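Local coordinates for protein lantibiotic dehydratase (Microbispora corallina, PDB 5EHK) that probably dehydrates serine and threonine residues of the precursor peptide in NAI-107 lantibiotic biosynthesis, in a reaction that depends on charged tRNA, at residues 209-215 with 277-281; 403-407 with 653-658; 412-417 with 432-436; 425-429 with 647-652; 558-562 with 630-634. One frame throughout, in Å; residues are numbered along the deposited sequence.

Contact 1 of 5, residues 209-215 with 277-281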
# COMPACT_ATOMS: atom_id res chain seq x y z
N ILE A 209 -31.58 -18.63 8.13
CA ILE A 209 -30.93 -18.10 9.32
C ILE A 209 -29.43 -18.50 9.29
O ILE A 209 -29.08 -19.66 9.04
CB ILE A 209 -31.68 -18.52 10.60
CG1 ILE A 209 -31.24 -17.69 11.80
CG2 ILE A 209 -31.51 -19.98 10.88
CD1 ILE A 209 -31.57 -16.22 11.66
N VAL A 210 -28.55 -17.53 9.48
CA VAL A 210 -27.12 -17.79 9.39
C VAL A 210 -26.38 -17.44 10.66
O VAL A 210 -26.59 -16.37 11.23
CB VAL A 210 -26.48 -17.06 8.18
CG1 VAL A 210 -24.98 -17.20 8.17
CG2 VAL A 210 -27.05 -17.60 6.87
N LEU A 211 -25.55 -18.37 11.12
CA LEU A 211 -24.61 -18.13 12.21
C LEU A 211 -23.18 -18.15 11.66
O LEU A 211 -22.66 -19.20 11.30
CB LEU A 211 -24.76 -19.18 13.31
CG LEU A 211 -23.79 -19.11 14.51
CD1 LEU A 211 -24.00 -17.81 15.24
CD2 LEU A 211 -23.98 -20.27 15.49
N ASP A 212 -22.53 -17.00 11.59
CA ASP A 212 -21.13 -17.01 11.18
C ASP A 212 -20.29 -17.47 12.38
O ASP A 212 -20.51 -17.03 13.51
CB ASP A 212 -20.68 -15.62 10.70
CG ASP A 212 -21.52 -15.09 9.52
OD1 ASP A 212 -21.76 -15.86 8.57
OD2 ASP A 212 -21.94 -13.90 9.54
N CYS A 213 -19.34 -18.38 12.13
CA CYS A 213 -18.43 -18.89 13.16
C CYS A 213 -19.12 -19.49 14.40
O CYS A 213 -19.18 -18.86 15.46
CB CYS A 213 -17.50 -17.78 13.62
SG CYS A 213 -16.67 -17.00 12.25
N PRO A 214 -19.63 -20.71 14.27
CA PRO A 214 -20.07 -21.33 15.52
C PRO A 214 -18.85 -21.80 16.32
O PRO A 214 -17.77 -21.93 15.75
CB PRO A 214 -20.91 -22.52 15.04
CG PRO A 214 -20.33 -22.87 13.70
CD PRO A 214 -19.80 -21.59 13.09
N SER A 215 -19.05 -22.08 17.61
CA SER A 215 -18.00 -22.60 18.48
C SER A 215 -17.84 -24.10 18.28
O SER A 215 -18.78 -24.88 18.44
CB SER A 215 -18.30 -22.32 19.96
OG SER A 215 -17.24 -22.76 20.80
N ALA A 277 -28.19 -27.75 19.20
CA ALA A 277 -27.06 -28.50 18.68
C ALA A 277 -26.33 -27.75 17.56
O ALA A 277 -25.14 -27.98 17.34
CB ALA A 277 -27.51 -29.86 18.20
N GLN A 278 -27.05 -26.91 16.81
CA GLN A 278 -26.42 -26.17 15.73
C GLN A 278 -25.92 -24.85 16.25
O GLN A 278 -25.34 -24.06 15.50
CB GLN A 278 -27.42 -25.87 14.62
CG GLN A 278 -28.11 -27.04 13.98
CD GLN A 278 -29.09 -26.58 12.90
OE1 GLN A 278 -28.68 -26.19 11.81
NE2 GLN A 278 -30.39 -26.59 13.22
N GLU A 279 -26.16 -24.62 17.53
CA GLU A 279 -25.82 -23.37 18.17
C GLU A 279 -26.64 -22.20 17.66
O GLU A 279 -26.19 -21.07 17.71
CB GLU A 279 -24.32 -23.08 18.06
CG GLU A 279 -23.54 -23.73 19.17
CD GLU A 279 -22.07 -23.41 19.10
OE1 GLU A 279 -21.58 -23.18 17.98
OE2 GLU A 279 -21.42 -23.41 20.16
N LEU A 280 -27.84 -22.47 17.15
CA LEU A 280 -28.81 -21.42 16.87
C LEU A 280 -29.42 -21.02 18.21
O LEU A 280 -29.94 -19.92 18.36
CB LEU A 280 -29.91 -21.93 15.94
CG LEU A 280 -29.55 -22.31 14.50
CD1 LEU A 280 -30.78 -22.30 13.63
CD2 LEU A 280 -28.51 -21.37 13.96
N LEU A 281 -29.38 -21.94 19.17
CA LEU A 281 -29.76 -21.63 20.54
C LEU A 281 -28.61 -21.88 21.48
O LEU A 281 -27.68 -22.61 21.15
CB LEU A 281 -30.98 -22.42 20.99
CG LEU A 281 -32.32 -22.01 20.40
CD1 LEU A 281 -33.35 -23.10 20.66
CD2 LEU A 281 -32.76 -20.70 21.02

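Contact 2 of 5, residues 403-407 with 653-658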
# COMPACT_ATOMS: atom_id res chain seq x y z
N MET A 403 -7.67 2.28 18.75
CA MET A 403 -6.88 1.29 18.03
C MET A 403 -6.65 1.67 16.55
O MET A 403 -7.52 2.25 15.88
CB MET A 403 -7.60 -0.05 18.07
CG MET A 403 -7.77 -0.64 19.43
SD MET A 403 -6.23 -1.32 20.07
CE MET A 403 -6.26 -2.96 19.32
N ARG A 404 -5.48 1.29 16.03
CA ARG A 404 -5.14 1.50 14.64
C ARG A 404 -6.08 0.68 13.74
O ARG A 404 -6.40 1.10 12.64
CB ARG A 404 -3.69 1.11 14.37
CG ARG A 404 -3.22 1.55 13.01
CD ARG A 404 -1.80 1.13 12.71
NE ARG A 404 -1.41 1.50 11.35
CZ ARG A 404 -1.53 0.69 10.29
NH1 ARG A 404 -2.04 -0.53 10.43
NH2 ARG A 404 -1.14 1.10 9.09
N ALA A 405 -6.52 -0.48 14.21
CA ALA A 405 -7.46 -1.32 13.47
C ALA A 405 -8.82 -0.72 13.06
O ALA A 405 -9.57 -1.35 12.33
CB ALA A 405 -7.69 -2.63 14.21
N LEU A 406 -9.18 0.45 13.56
CA LEU A 406 -10.48 1.01 13.26
C LEU A 406 -10.32 2.36 12.65
O LEU A 406 -11.29 3.10 12.57
CB LEU A 406 -11.37 1.16 14.50
CG LEU A 406 -11.90 -0.01 15.31
CD1 LEU A 406 -12.90 0.50 16.38
CD2 LEU A 406 -12.54 -1.10 14.43
N ARG A 407 -9.11 2.72 12.25
CA ARG A 407 -8.94 4.05 11.68
C ARG A 407 -9.49 4.16 10.25
O ARG A 407 -10.25 5.09 9.92
CB ARG A 407 -7.49 4.52 11.79
CG ARG A 407 -6.98 4.57 13.21
CD ARG A 407 -7.26 5.91 13.91
NE ARG A 407 -8.65 6.33 13.95
CZ ARG A 407 -9.62 5.74 14.67
NH1 ARG A 407 -9.39 4.65 15.39
NH2 ARG A 407 -10.86 6.25 14.65
N PHE A 653 -15.05 -4.43 21.96
CA PHE A 653 -13.81 -4.16 22.65
C PHE A 653 -13.11 -2.94 22.06
O PHE A 653 -12.78 -2.02 22.79
CB PHE A 653 -12.90 -5.37 22.61
CG PHE A 653 -11.49 -5.05 22.91
CD1 PHE A 653 -11.11 -4.70 24.20
CD2 PHE A 653 -10.52 -5.11 21.92
CE1 PHE A 653 -9.79 -4.40 24.50
CE2 PHE A 653 -9.19 -4.81 22.19
CZ PHE A 653 -8.82 -4.46 23.49
N GLU A 654 -12.94 -2.89 20.75
CA GLU A 654 -12.14 -1.81 20.17
C GLU A 654 -12.86 -0.46 20.25
O GLU A 654 -12.23 0.55 20.44
CB GLU A 654 -11.66 -2.14 18.74
CG GLU A 654 -10.81 -3.43 18.69
CD GLU A 654 -10.11 -3.67 17.35
OE1 GLU A 654 -10.64 -3.21 16.31
OE2 GLU A 654 -9.03 -4.34 17.33
N LEU A 655 -14.18 -0.47 20.17
CA LEU A 655 -14.96 0.77 20.26
C LEU A 655 -14.79 1.43 21.64
O LEU A 655 -14.71 2.66 21.76
CB LEU A 655 -16.44 0.48 19.96
CG LEU A 655 -16.77 0.27 18.48
CD1 LEU A 655 -18.14 -0.32 18.29
CD2 LEU A 655 -16.66 1.57 17.71
N GLY A 656 -14.70 0.59 22.67
CA GLY A 656 -14.51 1.08 24.01
C GLY A 656 -13.26 1.92 24.11
O GLY A 656 -13.23 2.86 24.91
N LEU A 657 -12.25 1.63 23.30
CA LEU A 657 -11.00 2.39 23.37
C LEU A 657 -10.96 3.59 22.42
O LEU A 657 -9.96 4.32 22.37
CB LEU A 657 -9.79 1.48 23.18
CG LEU A 657 -9.69 0.35 24.20
CD1 LEU A 657 -8.62 -0.65 23.79
CD2 LEU A 657 -9.42 0.89 25.65
N GLU A 658 -12.05 3.81 21.69
CA GLU A 658 -12.14 4.98 20.82
C GLU A 658 -12.02 6.27 21.64
O GLU A 658 -12.39 6.30 22.82
CB GLU A 658 -13.45 4.97 20.00
CG GLU A 658 -13.45 4.02 18.77
CD GLU A 658 -12.55 4.50 17.63
OE1 GLU A 658 -12.88 5.55 17.00
OE2 GLU A 658 -11.53 3.82 17.34

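Contact 3 of 5, residues 412-417 with 432-436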
# COMPACT_ATOMS: atom_id res chain seq x y z
N ALA A 412 -14.25 4.97 6.45
CA ALA A 412 -15.20 4.31 5.59
C ALA A 412 -16.62 4.66 6.05
O ALA A 412 -17.47 5.06 5.24
CB ALA A 412 -14.96 2.81 5.60
N PHE A 413 -16.82 4.54 7.37
CA PHE A 413 -18.10 4.81 8.02
C PHE A 413 -18.56 6.24 7.70
O PHE A 413 -19.69 6.46 7.23
CB PHE A 413 -17.97 4.57 9.53
CG PHE A 413 -19.29 4.53 10.25
CD1 PHE A 413 -19.81 3.33 10.68
CD2 PHE A 413 -20.01 5.69 10.49
CE1 PHE A 413 -21.04 3.29 11.36
CE2 PHE A 413 -21.24 5.67 11.15
CZ PHE A 413 -21.76 4.47 11.58
N LEU A 414 -17.69 7.21 7.96
CA LEU A 414 -17.97 8.61 7.61
C LEU A 414 -18.39 8.77 6.15
O LEU A 414 -19.29 9.53 5.84
CB LEU A 414 -16.74 9.48 7.86
CG LEU A 414 -16.59 9.87 9.33
CD1 LEU A 414 -15.31 10.64 9.59
CD2 LEU A 414 -17.86 10.65 9.76
N GLU A 415 -17.72 8.05 5.26
CA GLU A 415 -17.97 8.15 3.84
C GLU A 415 -19.36 7.62 3.47
O GLU A 415 -20.08 8.24 2.68
CB GLU A 415 -16.85 7.40 3.08
CG GLU A 415 -17.04 7.23 1.58
CD GLU A 415 -16.48 8.41 0.79
OE1 GLU A 415 -16.44 9.54 1.34
OE2 GLU A 415 -16.09 8.21 -0.40
N ARG A 416 -19.75 6.49 4.06
CA ARG A 416 -21.03 5.88 3.71
C ARG A 416 -22.24 6.42 4.47
O ARG A 416 -23.33 6.50 3.93
CB ARG A 416 -20.97 4.38 3.90
CG ARG A 416 -22.32 3.73 3.87
CD ARG A 416 -22.18 2.25 3.61
NE ARG A 416 -23.48 1.61 3.42
CZ ARG A 416 -23.61 0.34 3.08
NH1 ARG A 416 -22.50 -0.40 2.94
NH2 ARG A 416 -24.81 -0.21 2.93
N TYR A 417 -22.05 6.81 5.73
CA TYR A 417 -23.20 7.10 6.56
C TYR A 417 -23.25 8.52 7.04
O TYR A 417 -24.30 8.99 7.49
CB TYR A 417 -23.18 6.20 7.77
CG TYR A 417 -23.26 4.74 7.45
CD1 TYR A 417 -24.45 4.18 7.00
CD2 TYR A 417 -22.18 3.90 7.66
CE1 TYR A 417 -24.56 2.83 6.76
CE2 TYR A 417 -22.29 2.54 7.41
CZ TYR A 417 -23.49 2.02 6.96
OH TYR A 417 -23.60 0.68 6.69
N THR A 432 -23.11 -7.80 3.49
CA THR A 432 -24.09 -7.42 2.50
C THR A 432 -24.78 -6.10 2.80
O THR A 432 -24.96 -5.27 1.90
CB THR A 432 -25.14 -8.50 2.32
OG1 THR A 432 -24.49 -9.77 2.13
CG2 THR A 432 -25.98 -8.18 1.14
N ARG A 433 -25.21 -5.92 4.05
CA ARG A 433 -25.99 -4.74 4.40
C ARG A 433 -25.15 -3.58 4.89
O ARG A 433 -25.60 -2.42 4.87
CB ARG A 433 -27.04 -5.09 5.44
CG ARG A 433 -27.85 -6.31 5.11
CD ARG A 433 -28.84 -6.58 6.19
NE ARG A 433 -30.22 -6.43 5.75
CZ ARG A 433 -31.08 -7.45 5.75
NH1 ARG A 433 -30.71 -8.68 6.14
NH2 ARG A 433 -32.33 -7.22 5.33
N GLY A 434 -23.94 -3.88 5.36
CA GLY A 434 -23.08 -2.87 5.92
C GLY A 434 -21.71 -2.71 5.29
O GLY A 434 -21.53 -2.87 4.08
N LEU A 435 -20.76 -2.33 6.14
CA LEU A 435 -19.37 -2.15 5.78
C LEU A 435 -18.70 -3.52 5.81
O LEU A 435 -17.73 -3.77 5.09
CB LEU A 435 -18.71 -1.26 6.82
CG LEU A 435 -18.23 0.16 6.51
CD1 LEU A 435 -19.16 0.88 5.56
CD2 LEU A 435 -18.08 0.95 7.80
N GLY A 436 -19.25 -4.42 6.61
CA GLY A 436 -18.60 -5.68 6.89
C GLY A 436 -17.60 -5.45 8.02
O GLY A 436 -17.47 -4.34 8.52
O HOH W 1 -23.12 -3.06 1.45

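Contact 4 of 5, residues 425-429 with 647-652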
# COMPACT_ATOMS: atom_id res chain seq x y z
N LEU A 425 -25.22 -2.04 15.35
CA LEU A 425 -24.04 -2.92 15.32
C LEU A 425 -24.60 -4.27 14.96
O LEU A 425 -25.52 -4.71 15.64
CB LEU A 425 -23.41 -3.03 16.72
CG LEU A 425 -22.17 -3.91 16.73
CD1 LEU A 425 -21.13 -3.32 17.59
CD2 LEU A 425 -22.49 -5.30 17.20
N LEU A 426 -24.01 -4.93 13.96
CA LEU A 426 -24.50 -6.22 13.42
C LEU A 426 -24.92 -6.03 11.99
O LEU A 426 -24.52 -6.79 11.11
CB LEU A 426 -25.64 -6.89 14.20
CG LEU A 426 -25.42 -8.31 14.76
CD1 LEU A 426 -24.09 -8.48 15.52
CD2 LEU A 426 -26.59 -8.71 15.68
N GLU A 427 -25.70 -4.99 11.73
CA GLU A 427 -25.93 -4.59 10.37
C GLU A 427 -24.65 -3.97 9.80
O GLU A 427 -24.24 -4.28 8.68
CB GLU A 427 -27.06 -3.60 10.29
CG GLU A 427 -27.27 -3.03 8.89
CD GLU A 427 -28.26 -1.90 8.91
OE1 GLU A 427 -29.30 -2.06 9.60
OE2 GLU A 427 -28.00 -0.85 8.27
N LEU A 428 -24.01 -3.12 10.60
CA LEU A 428 -22.72 -2.56 10.23
C LEU A 428 -21.73 -3.68 9.95
O LEU A 428 -20.99 -3.61 8.98
CB LEU A 428 -22.18 -1.70 11.36
CG LEU A 428 -20.88 -0.97 11.03
CD1 LEU A 428 -21.14 0.07 9.94
CD2 LEU A 428 -20.26 -0.34 12.25
N LEU A 429 -21.74 -4.74 10.75
CA LEU A 429 -20.75 -5.80 10.61
C LEU A 429 -21.05 -6.76 9.47
O LEU A 429 -20.21 -7.59 9.11
CB LEU A 429 -20.59 -6.58 11.92
CG LEU A 429 -19.60 -6.00 12.93
CD1 LEU A 429 -19.49 -6.91 14.12
CD2 LEU A 429 -18.25 -5.81 12.31
N ASN A 647 -16.38 -11.50 15.82
CA ASN A 647 -16.30 -10.10 15.39
C ASN A 647 -17.08 -9.05 16.19
O ASN A 647 -16.52 -8.01 16.54
CB ASN A 647 -16.59 -9.95 13.89
CG ASN A 647 -15.51 -10.56 13.02
OD1 ASN A 647 -14.41 -10.87 13.50
ND2 ASN A 647 -15.82 -10.76 11.74
N PRO A 648 -18.35 -9.31 16.51
CA PRO A 648 -19.04 -8.24 17.23
C PRO A 648 -18.40 -7.96 18.58
O PRO A 648 -18.30 -6.80 18.99
CB PRO A 648 -20.46 -8.81 17.41
CG PRO A 648 -20.60 -9.81 16.32
CD PRO A 648 -19.25 -10.41 16.13
N ALA A 649 -17.97 -9.02 19.25
CA ALA A 649 -17.30 -8.92 20.52
C ALA A 649 -16.05 -8.08 20.35
O ALA A 649 -15.79 -7.17 21.14
CB ALA A 649 -16.93 -10.31 21.05
N ARG A 650 -15.26 -8.40 19.33
CA ARG A 650 -14.04 -7.66 19.09
C ARG A 650 -14.33 -6.19 18.74
O ARG A 650 -13.57 -5.29 19.11
CB ARG A 650 -13.17 -8.32 18.03
CG ARG A 650 -11.98 -7.42 17.68
CD ARG A 650 -11.01 -8.00 16.69
NE ARG A 650 -10.03 -6.97 16.40
CZ ARG A 650 -9.12 -7.03 15.45
NH1 ARG A 650 -9.05 -8.07 14.63
NH2 ARG A 650 -8.31 -6.00 15.30
N LEU A 651 -15.44 -5.94 18.04
CA LEU A 651 -15.78 -4.57 17.68
C LEU A 651 -16.13 -3.80 18.96
O LEU A 651 -15.73 -2.64 19.13
CB LEU A 651 -16.91 -4.50 16.63
CG LEU A 651 -17.29 -3.10 16.12
CD1 LEU A 651 -16.12 -2.42 15.49
CD2 LEU A 651 -18.43 -3.08 15.13
N LEU A 652 -16.86 -4.47 19.87
CA LEU A 652 -17.23 -3.85 21.13
C LEU A 652 -15.98 -3.49 21.90
O LEU A 652 -15.85 -2.38 22.44
CB LEU A 652 -18.13 -4.77 21.95
CG LEU A 652 -19.54 -4.99 21.40
CD1 LEU A 652 -20.20 -6.17 22.10
CD2 LEU A 652 -20.41 -3.70 21.47
O HOH W 2 -18.75 -9.80 11.18

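Contact 5 of 5, residues 558-562 with 630-634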
# COMPACT_ATOMS: atom_id res chain seq x y z
N ARG A 558 -15.26 2.62 37.70
CA ARG A 558 -14.21 2.92 36.72
C ARG A 558 -14.42 4.25 36.01
O ARG A 558 -15.54 4.73 35.86
CB ARG A 558 -14.01 1.76 35.73
CG ARG A 558 -15.06 1.53 34.60
CD ARG A 558 -14.83 0.12 34.01
NE ARG A 558 -15.76 -0.24 32.94
CZ ARG A 558 -15.64 0.20 31.69
NH1 ARG A 558 -14.63 1.00 31.35
NH2 ARG A 558 -16.53 -0.14 30.77
N PRO A 559 -13.33 4.91 35.64
CA PRO A 559 -13.51 6.17 34.90
C PRO A 559 -13.93 5.93 33.45
O PRO A 559 -13.54 4.92 32.86
CB PRO A 559 -12.12 6.82 34.96
CG PRO A 559 -11.17 5.70 35.29
CD PRO A 559 -11.93 4.67 36.05
N LEU A 560 -14.76 6.83 32.92
CA LEU A 560 -15.19 6.81 31.52
C LEU A 560 -14.77 8.10 30.83
O LEU A 560 -14.55 9.12 31.49
CB LEU A 560 -16.69 6.63 31.46
CG LEU A 560 -17.16 5.39 32.24
CD1 LEU A 560 -18.66 5.23 32.14
CD2 LEU A 560 -16.45 4.11 31.74
N HIS A 561 -14.68 8.09 29.50
CA HIS A 561 -14.14 9.25 28.78
C HIS A 561 -15.19 9.98 27.96
O HIS A 561 -14.92 11.03 27.39
CB HIS A 561 -12.99 8.81 27.88
CG HIS A 561 -13.38 7.77 26.89
ND1 HIS A 561 -13.86 6.53 27.26
CD2 HIS A 561 -13.39 7.78 25.54
CE1 HIS A 561 -14.15 5.82 26.18
NE2 HIS A 561 -13.86 6.56 25.12
N ILE A 562 -16.38 9.40 27.91
CA ILE A 562 -17.55 10.03 27.29
C ILE A 562 -18.55 10.37 28.37
O ILE A 562 -18.89 9.51 29.20
CB ILE A 562 -18.23 9.11 26.28
CG1 ILE A 562 -17.22 8.55 25.25
CG2 ILE A 562 -19.42 9.81 25.64
CD1 ILE A 562 -16.37 9.57 24.60
N GLU A 630 -24.11 6.87 25.16
CA GLU A 630 -23.01 6.05 24.68
C GLU A 630 -22.77 4.86 25.62
O GLU A 630 -23.23 4.82 26.75
CB GLU A 630 -21.75 6.88 24.48
CG GLU A 630 -21.90 7.86 23.31
CD GLU A 630 -20.60 8.21 22.62
OE1 GLU A 630 -19.64 7.39 22.69
OE2 GLU A 630 -20.53 9.30 22.00
N VAL A 631 -22.08 3.87 25.11
CA VAL A 631 -21.73 2.73 25.90
C VAL A 631 -20.24 2.66 25.75
O VAL A 631 -19.72 2.90 24.67
CB VAL A 631 -22.41 1.45 25.41
CG1 VAL A 631 -21.84 0.21 26.12
CG2 VAL A 631 -23.92 1.56 25.60
N VAL A 632 -19.55 2.43 26.86
CA VAL A 632 -18.12 2.23 26.83
C VAL A 632 -17.82 0.83 27.34
O VAL A 632 -17.65 0.60 28.54
CB VAL A 632 -17.40 3.29 27.64
CG1 VAL A 632 -15.90 3.02 27.65
CG2 VAL A 632 -17.75 4.66 27.07
N PRO A 633 -17.73 -0.12 26.41
CA PRO A 633 -17.46 -1.50 26.82
C PRO A 633 -16.01 -1.70 27.20
O PRO A 633 -15.11 -1.05 26.67
CB PRO A 633 -17.81 -2.33 25.58
CG PRO A 633 -17.92 -1.38 24.47
CD PRO A 633 -18.10 -0.00 24.99
N ALA A 634 -15.79 -2.61 28.15
CA ALA A 634 -14.44 -3.01 28.49
C ALA A 634 -14.36 -4.53 28.37
O ALA A 634 -15.39 -5.23 28.40
CB ALA A 634 -14.11 -2.58 29.90
O HOH W 3 -12.99 0.45 28.62

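Contact 1 of 5, residues 209-215 with 277-281
Leu211 and Glu279 meet where the middle strand of a small antiparallel sheet, 203-205, 208-212 and 228-232, passes the C-terminal end of helix 267-278. Glu279 is the first residue there to leave helical backbone angles, and its positive phi swings the chain out of the helical path. Its side chain can be followed outward. Glu279 CB lies 3.8 Å from Leu211 CD2, the branch that also rests on the Glu279 carbonyl oxygen. From there the chain runs extended (chi2 -178°) past the leucine toward the loop that follows the strand, and the carboxylate carbon CD comes to the backbone of Ser215. Glu279 OE1 reaches Ser215 N at 2.8 Å, but the N-H is badly aimed, at 128°, and the hydrogen bond is weak; the same oxygen lies beside CB of Pro214. OE2 turns to Ser215 CB and forms a long, weak ion pair with Arg286.

Further back along the strand the meeting is purely apolar. Leu280 carries CD2 to 4.4 Å from Leu211 CB, and it also packs on Val229 and Ala231 of the adjoining strand, so Leu280 covers both strands. Asp212, on the other side of the strand, instead forms a salt bridge with Arg829 of the second subunit, which puts the sheet next to the dimer interface. Ile209 and Leu280 run side by side with their ends pointing opposite ways, and CG2 of Ile209 comes to 3.7 Å from Leu280 CD1.

Contact 2 of 5, residues 403-407 with 653-658
Arg407, the first residue of helix 407-417, grips Glu658 just beyond the end of helix 647-656 in an end-on, two-nitrogen salt bridge. Arg407 NH1 reaches Glu658 OE2 at 3.0 Å in a nearly straight bond (164°), and NH2 reaches OE1 at 3.2 Å. Both oxygens use their syn lone pairs, and the guanidinium and carboxylate planes differ by 20°, so the two groups lie almost flat with one another. The arginine gets there by bending at chi2 and chi3, which folds the guanidinium back over its own loop; Arg407 NH1 then also donates to Met403 O at 3.1 Å. Glu658 OE1 has a second donor as well, the backbone N of Leu620. The pair therefore ties three pieces of chain together and fixes the rotation of both groups.

Glu654 is the other acid here, and its polar end is satisfied from outside the contact: OE1 by the hydroxyl of Tyr441, OE2 by a salt bridge to Arg650. What the 403-407 loop offers it is apolar. Leu406 CD2 lies 3.4 Å from Glu654 OE1, Ala405 CB sits beside both oxygens, and the bent side chain of Met403 crosses the glutamate at about a right angle to put CE 3.7 Å from OE2. The burial probably strengthens the pairing with Arg650. Leu406 also sends CD1 to 4.1 Å from Leu655 CD2.

Leu655 in turn leans on Leu620 and Leu622 of strand 620-624, so the C-terminal turn of helix 647-656 lies between that strand and the loop leading into helix 407-417.

Contact 3 of 5, residues 412-417 with 432-436
Leu435 spreads its two methyls over the last turns of helix 407-417. Leu435 CD2 drops onto the backbone near Phe413, 4.0 Å from Phe413 CB and 4.2 Å from Ala412 CB, while Leu435 CD1 lies between Arg416 CD at 3.8 Å and Tyr417 CE2 at 4.0 Å. Beyond the leucine the polar end of Arg416 takes over. With the chain stretched from CG to NE, the guanidinium reaches the backbone before Leu435: Arg416 NH1 gives a weak, strongly bent bond to Gly434 O at 2.9 Å, and NH2 stands 3.0 Å from Arg433 O. A water accepts from the same NH1 and donates to Thr432 O, which links the guanidinium to that carbonyl as well.

This is where the helix closes back on the loop that follows strand 423-424, the short edge strand of the seven-stranded mixed sheet, on whose strand 611-615 Phe413 also packs.

Side chains of the helix also stack on one another and hold these groups in place. Arg416 CG sits 3.5 Å above the centre of the Tyr417 ring, and the tyrosine OH lies over one face of the guanidinium, toward its rim. Tyr417 CD2 covers the middle of a Phe413 face. In the second shell, Asp430 OD2 accepts from Arg433 N, and Tyr409 OH bonds to Gly436 O. Farther out, Thr432 and Arg433 pack on Leu899 and Arg895 of the second subunit.

Contact 4 of 5, residues 425-429 with 647-652
The first turns of helix 647-656 present Pro648, Leu651 and Leu652 to Leu425, Leu426 and Leu429, in the turn that follows edge strand 423-424 of the seven-stranded mixed sheet. The joint is built from leucine methyls around a proline ring, and no direct hydrogen bond crosses it. Leu429 takes the middle. Leu429 CD1 lies over the start of the helix, 3.4 Å from Pro648 CA and 3.8 Å from Pro648 CG, while Leu429 CG packs against Leu651 CD2 at 3.8 Å. Leu651 keeps CG anti to its own nitrogen (chi1 -176°), which throws the isobutyl group straight out from the helix; it lies alongside Leu429 and Leu425, pointing the other way. Leu425 CD1 then touches Leu651 CD2 at 3.7 Å and Leu652 CD2 at 4.0 Å, and its other branch approaches Pro648 from across. Leu426 CD1 also comes to 3.8 Å from Pro648 CG. Pro648, in the first turn, lacks an N-H, but none is needed there for the helix's own bonds.

The polar link is indirect. A water accepts from Asn647 ND2 at 3.1 Å and makes a weak bond to Leu429 O. The amide itself is held by Pro444 O and Trp443 N, which fix its rotation at the head of the helix.

Around this joint, Leu428 packs on Tyr409, Phe413 and Tyr417 of helix 407-417, and both Leu425 and Leu428 rest on Val613 of strand 611-615, so the turn is sandwiched between two helices and the sheet.

Contact 5 of 5, residues 558-562 with 630-634
Arg558 and Val632 join the loop leading into strand 566-572 to strand 629-634, two neighbouring parallel members of the seven-stranded mixed sheet. The loop passes over one side of the sheet, running 144° from the strand direction, and faces the alternate residues Glu630, Val632 and Ala634.

Hydrogen bonding rests on the arginine. Arg558 NH2 donates to Val632 O at 2.6 Å, almost head-on to the carbonyl but bent at the N-H (132°), with the oxygen 15° out of the guanidinium plane. NE is taken by Ser589 OG, and NH2 has a further, weak bond to Ala568 O on the adjoining strand. A water 3.2 Å from Pro633 O donates to that carbonyl and accepts weakly from Arg558 NH1. Beyond CG the chain is extended as far as NE, which carries the flat group across to the strand.

Packing on flat groups comes next. Ala634 CB lies over one guanidinium face, 3.5 Å from Arg558 NH2, and Leu560 CD2 covers the opposite face, leaving the group clasped between strand and loop. The imidazole of His561 turns its edge to the strand, His561 CE1 lying 3.6 Å from Val632 CG1. Its two nitrogens are engaged elsewhere, ND1 with Asn499 ND2 and NE2 weakly with Glu658 O.

Apolar contacts fill in between: Leu560 CD2 to Val632 CG1, and Ile562 CG1 to Val632 CG2, each at 4.3 Å. Glu630 OE2 pairs with Arg619 and His802 N, and Ile562 packs along this side chain up to the carboxylate, where Ile562 CG2 lies 3.6 Å from Glu630 CD.

In the fold
Contacts 2, 3, 4 and 5 cluster around the seven-stranded mixed sheet. Contacts 2 and 4 share helix 647-656, their centres 12 Å apart; contact 5 touches both, its centre 13 Å from that of contact 2. Contacts 3 and 4, with centres 12 Å apart, alternate along the chain and meet at Leu428. Contacts 3, 4 and 5 all fall between the segments of contact 2; contacts 2 and 4 each join pieces more than 200 residues apart beside this sheet. Contact 1 closes earlier in sequence on a separate small sheet, its nearest atoms about 6 Å from contact 4 without touching. All five belong to the family's N-terminal range, and contacts 1 and 3 also reach the second subunit.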